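Local coordinates for intracellular serine protease (Bacillus licheniformis, PDB 4ZOQ), which is a subtilisin-family (S8) serine protease of lanthipeptide biosynthesis, used for sequence-specific, traceless cleavage of peptide bonds, at residues 132-137 / 165-170; 141-146 / 187-192. One frame throughout, in Å; residues are numbered along the deposited sequence.

How the contacts relate
Following the chain from the N terminus, strand 133-136 comes first and leads within a few residues into strand 140-143, so the first halves of both contacts are neighbours in sequence. Helix 146-164 then carries the chain back, and contact 1 closes this loop when strand 168-172 pairs in parallel with 133-136. The chain continues through helix 180-187 and returns in strand 189-192 to pair with 140-143, and contact 2 closes a second loop. The segments alternate, so the two loops cross, and helix 146-164 belongs to both. Contact 1 lies in the seven-stranded central sheet; contact 2 is a separate two-stranded sheet, about 23 Å away between centres.

Contact 1 of 2, residues 132-137 / 165-170; sequences EVINIS and HQVLVF
Val-133 and Phe-170 meet on one face of a parallel strand pair, 133-136 with 168-170, in the central sheet of the subtilase fold. CG1 of Val-133, turned opposite the main-chain nitrogen (chi1 177°), reaches the edge of the Phe-170 ring in its plane, 3.7 Å from CD2. The other face is aliphatic. Ile-134 and Val-169 stand side by side and point the same way, Ile-134 CB 4.1 Å from Val-169 CG2, while CD1 of Ile-136 meets CG1 of Val-169 at 3.9 Å. The Ile-134 side chain also slants across that of Val-167, CG1 to CG1 4.0 Å. Ile-134 and Ile-136 lean on helix 116-128, whereas Asn-135 and Phe-170 face helix 275-297, which carries the predicted nucleophile Ser-276. Strand 46-51 flanks 133-136 on its other edge. Ile-134 is gripped by both its backbone groups: its N donates to Leu-168 O, and its O accepts from Phe-170 N at 2.8 Å, almost straight at 175°. Phe-170 O in turn takes Ile-136 N. At the start of the pair, Leu-168 N bonds to Glu-132 O at 3.1 Å. One water donates to both Glu-132 O and Gln-166 O, 2.6 Å from the latter.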
# COMPACT_ATOMS: atom_id res chain seq x y z
N GLU B 132 10.63 1.34 7.74
CA GLU B 132 9.79 1.38 8.92
C GLU B 132 8.30 1.33 8.60
O GLU B 132 7.48 0.98 9.46
CB GLU B 132 10.08 2.63 9.76
CG GLU B 132 11.48 2.73 10.35
CD GLU B 132 12.46 3.55 9.51
OE1 GLU B 132 12.43 3.51 8.24
OE2 GLU B 132 13.23 4.30 10.16
N VAL B 133 7.95 1.68 7.36
CA VAL B 133 6.57 1.66 6.89
C VAL B 133 6.43 0.99 5.50
O VAL B 133 7.24 1.22 4.60
CB VAL B 133 5.96 3.07 6.81
CG1 VAL B 133 4.53 3.01 6.25
CG2 VAL B 133 6.00 3.75 8.17
N ILE B 134 5.41 0.15 5.35
CA ILE B 134 5.07 -0.44 4.06
C ILE B 134 3.65 -0.05 3.61
O ILE B 134 2.69 -0.07 4.37
CB ILE B 134 5.19 -1.99 4.09
CG1 ILE B 134 6.64 -2.40 4.39
CG2 ILE B 134 4.71 -2.62 2.77
CD1 ILE B 134 6.82 -3.87 4.69
N ASN B 135 3.54 0.35 2.36
CA ASN B 135 2.24 0.65 1.80
C ASN B 135 1.92 -0.31 0.66
O ASN B 135 2.68 -0.38 -0.31
CB ASN B 135 2.20 2.09 1.29
CG ASN B 135 0.85 2.47 0.77
OD1 ASN B 135 -0.02 2.97 1.51
ND2 ASN B 135 0.63 2.19 -0.49
N ILE B 136 0.79 -1.01 0.76
CA ILE B 136 0.37 -1.90 -0.33
C ILE B 136 -1.00 -1.48 -0.89
O ILE B 136 -2.04 -1.88 -0.38
CB ILE B 136 0.31 -3.39 0.14
CG1 ILE B 136 1.60 -3.83 0.81
CG2 ILE B 136 0.03 -4.32 -1.04
CD1 ILE B 136 1.49 -5.17 1.55
N SER B 137 -0.99 -0.67 -1.95
CA SER B 137 -2.23 -0.13 -2.51
C SER B 137 -2.78 -1.04 -3.60
O SER B 137 -3.04 -0.61 -4.73
CB SER B 137 -2.02 1.29 -3.07
OG SER B 137 -2.08 2.28 -2.05
N HIS B 165 9.28 -7.14 13.42
CA HIS B 165 10.36 -6.19 13.31
C HIS B 165 9.91 -4.75 13.41
O HIS B 165 10.64 -3.83 13.02
CB HIS B 165 11.12 -6.40 12.00
CG HIS B 165 11.94 -7.66 11.98
ND1 HIS B 165 11.42 -8.89 11.64
CD2 HIS B 165 13.24 -7.87 12.31
CE1 HIS B 165 12.38 -9.80 11.72
NE2 HIS B 165 13.49 -9.21 12.14
N GLN B 166 8.74 -4.56 14.00
CA GLN B 166 8.19 -3.23 14.27
C GLN B 166 7.94 -2.38 13.00
O GLN B 166 8.02 -1.16 13.03
CB GLN B 166 9.15 -2.49 15.22
CG GLN B 166 9.39 -3.27 16.51
CD GLN B 166 8.13 -3.42 17.33
OE1 GLN B 166 7.25 -2.56 17.28
NE2 GLN B 166 8.02 -4.50 18.08
N VAL B 167 7.61 -3.04 11.90
CA VAL B 167 7.30 -2.34 10.66
C VAL B 167 5.79 -2.27 10.40
O VAL B 167 5.12 -3.30 10.34
CB VAL B 167 7.95 -3.02 9.46
CG1 VAL B 167 7.67 -2.24 8.23
CG2 VAL B 167 9.45 -3.16 9.68
N LEU B 168 5.27 -1.06 10.24
CA LEU B 168 3.86 -0.85 9.94
C LEU B 168 3.55 -1.18 8.50
O LEU B 168 4.36 -0.90 7.61
CB LEU B 168 3.48 0.60 10.22
CG LEU B 168 3.55 0.87 11.71
CD1 LEU B 168 3.70 2.34 11.96
CD2 LEU B 168 2.29 0.32 12.37
N VAL B 169 2.42 -1.84 8.29
CA VAL B 169 1.96 -2.19 6.95
C VAL B 169 0.54 -1.65 6.74
O VAL B 169 -0.39 -2.05 7.43
CB VAL B 169 1.97 -3.72 6.72
CG1 VAL B 169 1.50 -4.06 5.31
CG2 VAL B 169 3.37 -4.30 7.01
N PHE B 170 0.39 -0.77 5.77
CA PHE B 170 -0.88 -0.16 5.47
C PHE B 170 -1.35 -0.69 4.14
O PHE B 170 -0.55 -0.85 3.22
CB PHE B 170 -0.75 1.36 5.45
CG PHE B 170 -0.35 1.93 6.77
CD1 PHE B 170 -1.29 2.17 7.76
CD2 PHE B 170 0.99 2.17 7.05
CE1 PHE B 170 -0.91 2.66 8.98
CE2 PHE B 170 1.37 2.67 8.27
CZ PHE B 170 0.41 2.91 9.24
O HOH W 1 7.19 1.16 12.18

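Contact 2 of 2, residues 141-146 / 187-192; sequences YTSLDR and ENKVHL
A two-stranded antiparallel sheet, separate from the central sheet of the subtilase fold, joins strand 141-143 to strand 189-192. The short strand segments run at 140° to each other, well away from the 180° of a flat antiparallel pair. Thr-142 and Val-190 form the hydrogen-bonded pair. Thr-142 N donates to Val-190 O at 2.8 Å in a nearly straight bond, and Val-190 N returns a more bent bond to Thr-142 O, with the donor tilted from the carbonyl plane. On either side lie the non-hydrogen-bonded pairs Tyr-141 with His-191 and Ser-143 with Lys-189, with their side chains on one face. CD2 of His-191 sits over a face of the Tyr-141 ring, displaced toward its rim and 3.3 Å from CZ. The two ring planes are inclined at 47°, and the imidazole is brought there by CG lying anti to the backbone N (chi1 -173°). Both rings are anchored at their polar ends, Tyr-141 OH by Asn-216 and His-191 ND1 by Ser-194. Thr-142 and Val-190 point to the opposite face, where Leu-144 and Leu-192 add apolar contacts: the Leu-144 side chain crosses that of Val-190 at about a right angle, CD2 to CG1 3.9 Å, and CD1 of Leu-192 touches CB of Thr-142 at 3.7 Å. Beyond the strand, Leu-144 N donates to Asn-188 O at 2.9 Å, while Asn-188 ND2 makes a weak bond back to Leu-144 O, so the two residues are linked twice. Asn-188, with positive phi, turns the chain out of helix 180-187 and into the second strand. Asp-145 N-caps helix 146-164 through OD1 and Gly-148 N. Thr-142, Val-190 and Leu-192 touch that helix (Leu-151, Met-152 and Tyr-155), whereas Tyr-141 and Lys-189 rest on Met-183 of helix 180-187, leaving the small sheet between the two helices.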
# COMPACT_ATOMS: atom_id res chain seq x y z
N TYR B 141 -9.00 -10.60 -4.33
CA TYR B 141 -10.15 -11.25 -3.67
C TYR B 141 -10.00 -12.75 -3.81
O TYR B 141 -10.14 -13.31 -4.89
CB TYR B 141 -11.46 -10.76 -4.25
CG TYR B 141 -11.67 -9.28 -4.05
CD1 TYR B 141 -11.06 -8.36 -4.90
CD2 TYR B 141 -12.45 -8.80 -3.00
CE1 TYR B 141 -11.24 -7.01 -4.74
CE2 TYR B 141 -12.64 -7.43 -2.82
CZ TYR B 141 -12.03 -6.53 -3.70
OH TYR B 141 -12.19 -5.16 -3.56
N THR B 142 -9.70 -13.39 -2.68
CA THR B 142 -9.27 -14.77 -2.66
C THR B 142 -10.31 -15.70 -2.06
O THR B 142 -10.73 -15.49 -0.91
CB THR B 142 -7.95 -14.91 -1.84
OG1 THR B 142 -6.90 -14.14 -2.45
CG2 THR B 142 -7.52 -16.37 -1.69
N SER B 143 -10.68 -16.74 -2.80
CA SER B 143 -11.56 -17.77 -2.27
C SER B 143 -10.81 -18.60 -1.26
O SER B 143 -9.69 -19.06 -1.53
CB SER B 143 -12.13 -18.65 -3.38
OG SER B 143 -12.79 -17.87 -4.37
N LEU B 144 -11.42 -18.80 -0.10
CA LEU B 144 -10.77 -19.57 0.94
C LEU B 144 -11.12 -21.06 0.81
O LEU B 144 -11.60 -21.69 1.75
CB LEU B 144 -11.18 -19.04 2.31
CG LEU B 144 -10.58 -17.68 2.66
CD1 LEU B 144 -11.02 -17.21 4.04
CD2 LEU B 144 -9.07 -17.74 2.57
N ASP B 145 -10.89 -21.63 -0.37
CA ASP B 145 -10.85 -23.08 -0.49
C ASP B 145 -9.50 -23.55 0.05
O ASP B 145 -8.77 -22.77 0.65
CB ASP B 145 -11.08 -23.55 -1.93
CG ASP B 145 -10.11 -22.95 -2.90
OD1 ASP B 145 -9.05 -22.43 -2.48
OD2 ASP B 145 -10.39 -23.04 -4.12
N ARG B 146 -9.13 -24.81 -0.22
CA ARG B 146 -7.88 -25.37 0.30
C ARG B 146 -6.66 -24.52 -0.06
O ARG B 146 -5.86 -24.16 0.81
CB ARG B 146 -7.67 -26.80 -0.19
CG ARG B 146 -6.57 -27.53 0.60
CD ARG B 146 -6.16 -28.86 -0.02
NE ARG B 146 -5.88 -28.74 -1.46
CZ ARG B 146 -4.75 -28.25 -1.96
NH1 ARG B 146 -3.79 -27.81 -1.15
NH2 ARG B 146 -4.57 -28.17 -3.28
N GLU B 187 -19.63 -15.40 0.06
CA GLU B 187 -18.82 -15.85 -1.07
C GLU B 187 -17.59 -16.64 -0.66
O GLU B 187 -16.85 -17.13 -1.52
CB GLU B 187 -18.40 -14.66 -1.91
CG GLU B 187 -19.55 -13.79 -2.34
CD GLU B 187 -19.16 -12.89 -3.50
OE1 GLU B 187 -18.20 -12.08 -3.33
OE2 GLU B 187 -19.79 -13.00 -4.58
N ASN B 188 -17.38 -16.76 0.65
CA ASN B 188 -16.16 -17.35 1.19
C ASN B 188 -14.88 -16.70 0.62
O ASN B 188 -13.84 -17.35 0.44
CB ASN B 188 -16.13 -18.86 0.97
CG ASN B 188 -15.17 -19.56 1.92
OD1 ASN B 188 -15.12 -19.24 3.11
ND2 ASN B 188 -14.38 -20.48 1.40
N LYS B 189 -14.94 -15.40 0.36
CA LYS B 189 -13.76 -14.67 -0.12
C LYS B 189 -13.27 -13.69 0.92
O LYS B 189 -13.99 -13.28 1.82
CB LYS B 189 -14.04 -13.92 -1.42
CG LYS B 189 -14.50 -14.78 -2.55
CD LYS B 189 -14.76 -13.91 -3.76
CE LYS B 189 -15.08 -14.73 -5.00
NZ LYS B 189 -15.24 -13.85 -6.18
N VAL B 190 -12.00 -13.32 0.76
CA VAL B 190 -11.32 -12.42 1.67
C VAL B 190 -10.47 -11.50 0.81
O VAL B 190 -10.05 -11.88 -0.29
CB VAL B 190 -10.51 -13.23 2.70
CG1 VAL B 190 -9.27 -13.85 2.06
CG2 VAL B 190 -10.19 -12.42 3.89
N HIS B 191 -10.30 -10.25 1.22
CA HIS B 191 -9.47 -9.31 0.46
C HIS B 191 -8.10 -9.30 1.12
O HIS B 191 -7.99 -8.94 2.29
CB HIS B 191 -10.11 -7.90 0.44
CG HIS B 191 -9.41 -6.91 -0.45
ND1 HIS B 191 -8.73 -5.82 0.05
CD2 HIS B 191 -9.31 -6.83 -1.80
CE1 HIS B 191 -8.24 -5.11 -0.95
NE2 HIS B 191 -8.57 -5.71 -2.09
N LEU B 192 -7.06 -9.66 0.37
CA LEU B 192 -5.70 -9.82 0.92
C LEU B 192 -4.75 -8.84 0.23
O LEU B 192 -4.79 -8.70 -1.00
CB LEU B 192 -5.25 -11.25 0.70
CG LEU B 192 -6.09 -12.34 1.36
CD1 LEU B 192 -5.68 -13.66 0.85
CD2 LEU B 192 -5.83 -12.31 2.84